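Local coordinates for protein fructosyl amine: oxygen oxidoreductase (PDB 3DJE) that catalyses the FAD-dependent oxidative deglycation of fructosyl amino acids, with molecular oxygen as the electron acceptor, at residues E68-L73 / N342-I347; M419-H422 / E426-N429. All coordinates share one frame; numbering follows the deposited sequence.

Interaction 1: residues E68-L73 / N342-I347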
ATOM      1  N   GLU A  68     -14.520   4.041  14.075  1.00 17.45           N
ATOM      2  CA  GLU A  68     -15.723   3.301  13.672  1.00 18.52           C
ATOM      3  C   GLU A  68     -15.753   3.011  12.171  1.00 17.69           C
ATOM      4  O   GLU A  68     -15.997   1.873  11.756  1.00 17.81           O
ATOM      5  CB  GLU A  68     -16.984   4.037  14.135  1.00 18.77           C
ATOM      6  CG  GLU A  68     -17.073   4.093  15.659  1.00 21.04           C
ATOM      7  CD  GLU A  68     -18.358   4.707  16.198  1.00 22.47           C
ATOM      8  OE1 GLU A  68     -19.149   5.298  15.419  1.00 27.59           O
ATOM      9  OE2 GLU A  68     -18.574   4.583  17.431  1.00 26.61           O
ATOM     10  N   VAL A  69     -15.477   4.031  11.360  1.00 16.70           N
ATOM     11  CA  VAL A  69     -15.468   3.851   9.912  1.00 16.31           C
ATOM     12  C   VAL A  69     -14.350   2.890   9.507  1.00 16.13           C
ATOM     13  O   VAL A  69     -14.566   1.979   8.714  1.00 15.58           O
ATOM     14  CB  VAL A  69     -15.351   5.197   9.166  1.00 16.84           C
ATOM     15  CG1 VAL A  69     -15.027   4.969   7.682  1.00 16.53           C
ATOM     16  CG2 VAL A  69     -16.647   6.005   9.329  1.00 17.32           C
ATOM     17  N   ASN A  70     -13.157   3.078  10.064  1.00 16.13           N
ATOM     18  CA  ASN A  70     -12.036   2.208   9.703  1.00 16.94           C
ATOM     19  C   ASN A  70     -12.266   0.754  10.106  1.00 17.22           C
ATOM     20  O   ASN A  70     -11.848  -0.170   9.397  1.00 17.15           O
ATOM     21  CB  ASN A  70     -10.719   2.782  10.215  1.00 17.69           C
ATOM     22  CG  ASN A  70     -10.180   3.850   9.281  1.00 19.12           C
ATOM     23  OD1 ASN A  70      -9.492   3.536   8.303  1.00 21.57           O
ATOM     24  ND2 ASN A  70     -10.537   5.106   9.535  1.00 19.43           N
ATOM     25  N   GLU A  71     -12.976   0.548  11.212  1.00 17.16           N
ATOM     26  CA  GLU A  71     -13.360  -0.807  11.633  1.00 18.48           C
ATOM     27  C   GLU A  71     -14.288  -1.488  10.628  1.00 17.91           C
ATOM     28  O   GLU A  71     -14.134  -2.689  10.344  1.00 18.36           O
ATOM     29  CB  GLU A  71     -14.023  -0.770  13.011  1.00 18.06           C
ATOM     30  CG  GLU A  71     -13.027  -0.601  14.149  1.00 20.75           C
ATOM     31  CD  GLU A  71     -13.688  -0.543  15.521  1.00 21.51           C
ATOM     32  OE1 GLU A  71     -14.863  -0.111  15.626  1.00 26.51           O
ATOM     33  OE2 GLU A  71     -13.016  -0.922  16.496  1.00 25.81           O
ATOM     34  N   ILE A  72     -15.246  -0.725  10.107  1.00 17.38           N
ATOM     35  CA  ILE A  72     -16.194  -1.216   9.113  1.00 16.82           C
ATOM     36  C   ILE A  72     -15.436  -1.667   7.862  1.00 16.34           C
ATOM     37  O   ILE A  72     -15.652  -2.774   7.369  1.00 15.94           O
ATOM     38  CB  ILE A  72     -17.245  -0.148   8.754  1.00 16.89           C
ATOM     39  CG1 ILE A  72     -18.158   0.104   9.956  1.00 16.91           C
ATOM     40  CG2 ILE A  72     -18.074  -0.566   7.522  1.00 17.58           C
ATOM     41  CD1 ILE A  72     -19.124   1.279   9.767  1.00 18.19           C
ATOM     42  N   LEU A  73     -14.519  -0.821   7.395  1.00 15.56           N
ATOM     43  CA  LEU A  73     -13.791  -1.123   6.158  1.00 15.57           C
ATOM     44  C   LEU A  73     -12.806  -2.270   6.365  1.00 15.65           C
ATOM     45  O   LEU A  73     -12.619  -3.107   5.472  1.00 15.68           O
ATOM     46  CB  LEU A  73     -13.076   0.124   5.623  1.00 16.23           C
ATOM     47  CG  LEU A  73     -13.987   1.295   5.235  1.00 18.08           C
ATOM     48  CD1 LEU A  73     -13.165   2.419   4.609  1.00 20.46           C
ATOM     49  CD2 LEU A  73     -15.128   0.867   4.296  1.00 20.47           C
ATOM     50  N   ASN A 342      -4.846  13.470   6.505  1.00 15.60           N
ATOM     51  CA  ASN A 342      -5.130  12.723   7.740  1.00 15.71           C
ATOM     52  C   ASN A 342      -5.069  11.201   7.543  1.00 15.47           C
ATOM     53  O   ASN A 342      -5.519  10.433   8.396  1.00 15.93           O
ATOM     54  CB  ASN A 342      -6.498  13.135   8.295  1.00 16.34           C
ATOM     55  CG  ASN A 342      -7.638  12.754   7.375  1.00 17.45           C
ATOM     56  OD1 ASN A 342      -7.424  12.298   6.241  1.00 17.35           O
ATOM     57  ND2 ASN A 342      -8.866  12.951   7.849  1.00 18.12           N
ATOM     58  N   ARG A 343      -4.529  10.793   6.392  1.00 14.58           N
ATOM     59  CA  ARG A 343      -4.381   9.378   6.014  1.00 14.68           C
ATOM     60  C   ARG A 343      -5.700   8.592   5.969  1.00 14.66           C
ATOM     61  O   ARG A 343      -5.722   7.368   6.103  1.00 14.79           O
ATOM     62  CB  ARG A 343      -3.302   8.683   6.845  1.00 14.83           C
ATOM     63  CG  ARG A 343      -1.918   9.207   6.522  1.00 15.10           C
ATOM     64  CD  ARG A 343      -0.873   8.455   7.318  1.00 15.48           C
ATOM     65  NE  ARG A 343      -0.771   7.066   6.879  1.00 15.70           N
ATOM     66  CZ  ARG A 343      -0.080   6.131   7.520  1.00 18.99           C
ATOM     67  NH1 ARG A 343       0.578   6.442   8.639  1.00 20.37           N
ATOM     68  NH2 ARG A 343      -0.042   4.900   7.037  1.00 16.46           N
ATOM     69  N   GLU A 344      -6.784   9.313   5.730  1.00 13.94           N
ATOM     70  CA  GLU A 344      -8.054   8.683   5.365  1.00 14.20           C
ATOM     71  C   GLU A 344      -8.200   8.613   3.847  1.00 13.51           C
ATOM     72  O   GLU A 344      -7.642   9.439   3.122  1.00 14.01           O
ATOM     73  CB  GLU A 344      -9.245   9.431   5.964  1.00 14.75           C
ATOM     74  CG  GLU A 344      -9.228   9.597   7.482  1.00 17.49           C
ATOM     75  CD  GLU A 344      -9.242   8.280   8.290  1.00 23.35           C
ATOM     76  OE1 GLU A 344      -9.468   7.172   7.737  1.00 23.11           O
ATOM     77  OE2 GLU A 344      -9.023   8.365   9.520  1.00 24.62           O
ATOM     78  N   PHE A 345      -8.962   7.634   3.367  1.00 12.51           N
ATOM     79  CA  PHE A 345      -9.024   7.371   1.930  1.00 12.11           C
ATOM     80  C   PHE A 345      -9.803   8.453   1.187  1.00 11.98           C
ATOM     81  O   PHE A 345     -10.575   9.217   1.799  1.00 13.28           O
ATOM     82  CB  PHE A 345      -9.656   6.000   1.655  1.00 11.85           C
ATOM     83  CG  PHE A 345      -8.995   4.870   2.391  1.00 11.86           C
ATOM     84  CD1 PHE A 345      -7.609   4.872   2.618  1.00 11.48           C
ATOM     85  CD2 PHE A 345      -9.749   3.785   2.820  1.00 14.88           C
ATOM     86  CE1 PHE A 345      -6.969   3.818   3.300  1.00 14.03           C
ATOM     87  CE2 PHE A 345      -9.132   2.716   3.501  1.00 15.53           C
ATOM     88  CZ  PHE A 345      -7.741   2.729   3.736  1.00 15.37           C
ATOM     89  N   LEU A 346      -9.589   8.530  -0.129  1.00 11.71           N
ATOM     90  CA  LEU A 346     -10.285   9.486  -0.981  1.00 11.58           C
ATOM     91  C   LEU A 346     -11.028   8.688  -2.056  1.00 11.60           C
ATOM     92  O   LEU A 346     -10.460   8.306  -3.091  1.00 12.39           O
ATOM     93  CB  LEU A 346      -9.300  10.492  -1.606  1.00 11.68           C
ATOM     94  CG  LEU A 346      -9.888  11.531  -2.562  1.00 13.81           C
ATOM     95  CD1 LEU A 346     -11.182  12.186  -2.034  1.00 15.59           C
ATOM     96  CD2 LEU A 346      -8.803  12.560  -2.842  1.00 16.06           C
ATOM     97  N   ILE A 347     -12.296   8.398  -1.762  1.00 11.45           N
ATOM     98  CA  ILE A 347     -13.148   7.574  -2.614  1.00 12.08           C
ATOM     99  C   ILE A 347     -14.470   8.307  -2.725  1.00 12.32           C
ATOM    100  O   ILE A 347     -15.207   8.424  -1.739  1.00 13.63           O
ATOM    101  CB  ILE A 347     -13.342   6.143  -2.019  1.00 12.23           C
ATOM    102  CG1 ILE A 347     -11.997   5.392  -1.996  1.00 11.67           C
ATOM    103  CG2 ILE A 347     -14.432   5.371  -2.775  1.00 12.43           C
ATOM    104  CD1 ILE A 347     -11.964   4.185  -1.045  1.00 12.95           C
TER

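Interaction 2: residues M419-H422 / E426-N429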
HETATM    1  N   MSE A 419      11.563  12.792   4.289  1.00 20.96           N
HETATM    2  CA  MSE A 419      12.765  13.043   3.498  1.00 22.96           C
HETATM    3  C   MSE A 419      12.431  13.356   2.041  1.00 21.02           C
HETATM    4  O   MSE A 419      11.263  13.369   1.656  1.00 20.09           O
HETATM    5  CB  MSE A 419      13.705  11.842   3.599  1.00 22.33           C
HETATM    6  CG  MSE A 419      14.110  11.543   5.028  1.00 24.07           C
HETATM    7 SE   MSE A 419      14.894   9.803   5.202  1.00 33.10          SE
HETATM    8  CE  MSE A 419      13.269   8.746   4.975  1.00 26.15           C
ATOM      9  N   ASP A 420      13.459  13.637   1.243  1.00 20.64           N
ATOM     10  CA  ASP A 420      13.262  13.893  -0.180  1.00 20.36           C
ATOM     11  C   ASP A 420      14.388  13.295  -1.014  1.00 20.48           C
ATOM     12  O   ASP A 420      15.560  13.362  -0.645  1.00 20.05           O
ATOM     13  CB  ASP A 420      13.107  15.399  -0.453  1.00 20.68           C
ATOM     14  CG  ASP A 420      12.512  15.687  -1.825  1.00 21.85           C
ATOM     15  OD1 ASP A 420      11.306  16.006  -1.903  1.00 22.02           O
ATOM     16  OD2 ASP A 420      13.252  15.580  -2.826  1.00 23.07           O
ATOM     17  N   PHE A 421      14.021  12.693  -2.141  1.00 19.99           N
ATOM     18  CA  PHE A 421      14.995  12.017  -2.992  1.00 20.82           C
ATOM     19  C   PHE A 421      16.047  12.955  -3.583  1.00 21.65           C
ATOM     20  O   PHE A 421      17.132  12.504  -3.953  1.00 21.83           O
ATOM     21  CB  PHE A 421      14.284  11.233  -4.101  1.00 20.16           C
ATOM     22  CG  PHE A 421      13.677   9.930  -3.631  1.00 19.26           C
ATOM     23  CD1 PHE A 421      14.485   8.910  -3.116  1.00 18.45           C
ATOM     24  CD2 PHE A 421      12.301   9.709  -3.727  1.00 18.76           C
ATOM     25  CE1 PHE A 421      13.927   7.694  -2.682  1.00 17.52           C
ATOM     26  CE2 PHE A 421      11.733   8.488  -3.288  1.00 18.85           C
ATOM     27  CZ  PHE A 421      12.548   7.487  -2.775  1.00 19.38           C
ATOM     28  N   HIS A 422      15.720  14.245  -3.673  1.00 23.21           N
ATOM     29  CA  HIS A 422      16.699  15.244  -4.128  1.00 24.92           C
ATOM     30  C   HIS A 422      17.902  15.336  -3.187  1.00 25.58           C
ATOM     31  O   HIS A 422      18.978  15.785  -3.594  1.00 25.92           O
ATOM     32  CB  HIS A 422      16.052  16.624  -4.305  1.00 25.40           C
ATOM     33  CG  HIS A 422      15.117  16.698  -5.472  1.00 27.52           C
ATOM     34  ND1 HIS A 422      13.763  16.460  -5.358  1.00 30.33           N
ATOM     35  CD2 HIS A 422      15.344  16.964  -6.781  1.00 29.82           C
ATOM     36  CE1 HIS A 422      13.195  16.585  -6.545  1.00 31.25           C
ATOM     37  NE2 HIS A 422      14.132  16.891  -7.426  1.00 32.05           N
ATOM     38  N   GLU A 426      23.590   8.798  -3.066  1.00 26.82           N
ATOM     39  CA  GLU A 426      24.113   7.466  -3.321  1.00 26.38           C
ATOM     40  C   GLU A 426      23.005   6.435  -3.186  1.00 24.54           C
ATOM     41  O   GLU A 426      22.200   6.501  -2.254  1.00 24.28           O
ATOM     42  CB  GLU A 426      25.252   7.137  -2.345  1.00 26.49           C
ATOM     43  CG  GLU A 426      26.509   7.984  -2.540  1.00 28.83           C
ATOM     44  CD  GLU A 426      27.533   7.760  -1.445  1.00 29.54           C
ATOM     45  OE1 GLU A 426      28.172   6.680  -1.435  1.00 33.79           O
ATOM     46  OE2 GLU A 426      27.701   8.663  -0.593  1.00 33.32           O
ATOM     47  N   TRP A 427      22.986   5.499  -4.127  1.00 23.00           N
ATOM     48  CA  TRP A 427      22.019   4.402  -4.131  1.00 21.88           C
ATOM     49  C   TRP A 427      22.741   3.064  -4.062  1.00 21.49           C
ATOM     50  O   TRP A 427      23.952   2.979  -4.315  1.00 20.82           O
ATOM     51  CB  TRP A 427      21.174   4.464  -5.400  1.00 21.85           C
ATOM     52  CG  TRP A 427      20.309   5.677  -5.499  1.00 22.37           C
ATOM     53  CD1 TRP A 427      20.696   6.951  -5.836  1.00 22.37           C
ATOM     54  CD2 TRP A 427      18.890   5.734  -5.291  1.00 22.17           C
ATOM     55  NE1 TRP A 427      19.609   7.795  -5.834  1.00 23.37           N
ATOM     56  CE2 TRP A 427      18.489   7.074  -5.500  1.00 22.33           C
ATOM     57  CE3 TRP A 427      17.921   4.782  -4.935  1.00 21.69           C
ATOM     58  CZ2 TRP A 427      17.159   7.486  -5.373  1.00 22.15           C
ATOM     59  CZ3 TRP A 427      16.603   5.192  -4.806  1.00 21.06           C
ATOM     60  CH2 TRP A 427      16.230   6.531  -5.028  1.00 21.50           C
ATOM     61  N   THR A 428      21.999   2.012  -3.719  1.00 19.88           N
ATOM     62  CA  THR A 428      22.525   0.645  -3.764  1.00 19.76           C
ATOM     63  C   THR A 428      22.834   0.187  -5.204  1.00 19.98           C
ATOM     64  O   THR A 428      22.463   0.861  -6.170  1.00 20.55           O
ATOM     65  CB  THR A 428      21.545  -0.348  -3.085  1.00 19.48           C
ATOM     66  OG1 THR A 428      20.260  -0.241  -3.714  1.00 17.35           O
ATOM     67  CG2 THR A 428      21.408  -0.026  -1.599  1.00 18.97           C
ATOM     68  N   ASN A 429      23.509  -0.957  -5.331  1.00 20.60           N
ATOM     69  CA  ASN A 429      23.936  -1.513  -6.623  1.00 21.53           C
ATOM     70  C   ASN A 429      23.481  -2.965  -6.763  1.00 21.52           C
ATOM     71  O   ASN A 429      24.227  -3.847  -7.206  1.00 21.04           O
ATOM     72  CB  ASN A 429      25.471  -1.403  -6.767  1.00 22.55           C
ATOM     73  CG  ASN A 429      25.999  -2.022  -8.069  1.00 24.21           C
ATOM     74  OD1 ASN A 429      25.472  -1.769  -9.163  1.00 26.69           O
ATOM     75  ND2 ASN A 429      27.042  -2.847  -7.948  1.00 27.65           N
TER

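Interaction 1: residues E68-L73 / N342-I347
N70 and E344 mark the closest backbone approach, their CA atoms 8.8 Å apart, so helical residues 68-73 and the loop-to-strand segment 342-347 meet through side chains alone. N70 ND2 donates to E344 OE1 over 2.9 Å in an almost straight bond (173°). E344 OE1 lies in the amide plane of N70, and the donor meets it on the syn side, somewhat out of the carboxylate plane; the two flat groups are turned 46° against each other. A bend at chi2 (-61°) turns the carboxylate of E344 toward the amide of N70. An amide suits position 70 because it can donate and accept at once: ND2 also bonds E66 O one helical turn back, and OD1 accepts from R365, a residue of the substrate-analogue pocket. That same R365 NH2 forms a salt bridge with E344 OE1, which probably offsets the buried carboxylate's charge. Behind E344, N342 OD1 accepts from E344 N, an Asx turn that shapes the loop.

Beside this polar group, L73 CD1 rests obliquely against F345 CD2 at 4.1 Å, an apolar pair suited to burial. F345 also meets W17 and Y369 edge-to-face, while helices 373-382 and 387-393 pack around helix 64-83 and edge strand 346-347.

Interaction 2: residues M419-H422 / E426-N429
F421 and W427 hold their rings almost parallel, at 19°, yet so far offset that they barely overlap: the phenyl centroid and that of the six-membered indole ring are 5.5 Å apart. The touching is confined to a few atoms and is oblique to both rings. W427 CH2, at the far end of the indole, lies 3.5 Å from F421 CE1 and equally close to CD1, and the adjoining CZ2 is 3.8 Å from CD1. Although the ring planes are nearly parallel, the two side chains cross at about a right angle. The backbones stay far apart, with F421 and E426 nearest at 10.2 Å between CA atoms, and the two long aromatic side chains span the gap. With CG anti to its carbonyl carbon (chi1 -65°), W427 directs its indole so that the benzo end, at CH2, arrives at F421.

D420 helps to hold the short 3-10 turn that carries F421. Its OD2 accepts from H422 N, forming an Asx turn, and from H422 ND1 at 2.7 Å, the latter nearly in the imidazole plane. One carboxylate oxygen thus restrains both the backbone and the ring of H422, while OD1 is bonded to T285 OG1 and M287 N.

F421 stacks on Y284 of strand 274-289, and W427 makes a cation-pi contact with K302. Both aromatics touch I334 of strand 331-339, and strand 419-420 runs parallel to strand 274-289.

Overall arrangement
Interaction 1 closes before interaction 2 opens along the chain, and their centres lie 32 Å apart on opposite sides of the chain's centre, with nearest atoms about 13 Å apart. They belong to different sheets. Strand 346-347 of interaction 1 edges the mixed six-stranded sheet that includes the Rossmann-type strands of the FAD-binding part, whereas strand 419-420 of interaction 2 joins the larger ten-stranded sheet. Strand 331-339 relates the two: it touches the aromatics of interaction 2 through I334 and leads along the chain toward 342-347. Interaction 1 includes R343 of the substrate-analogue pocket; interaction 2 lies near the C-terminal end of the chain, beside the larger sheet.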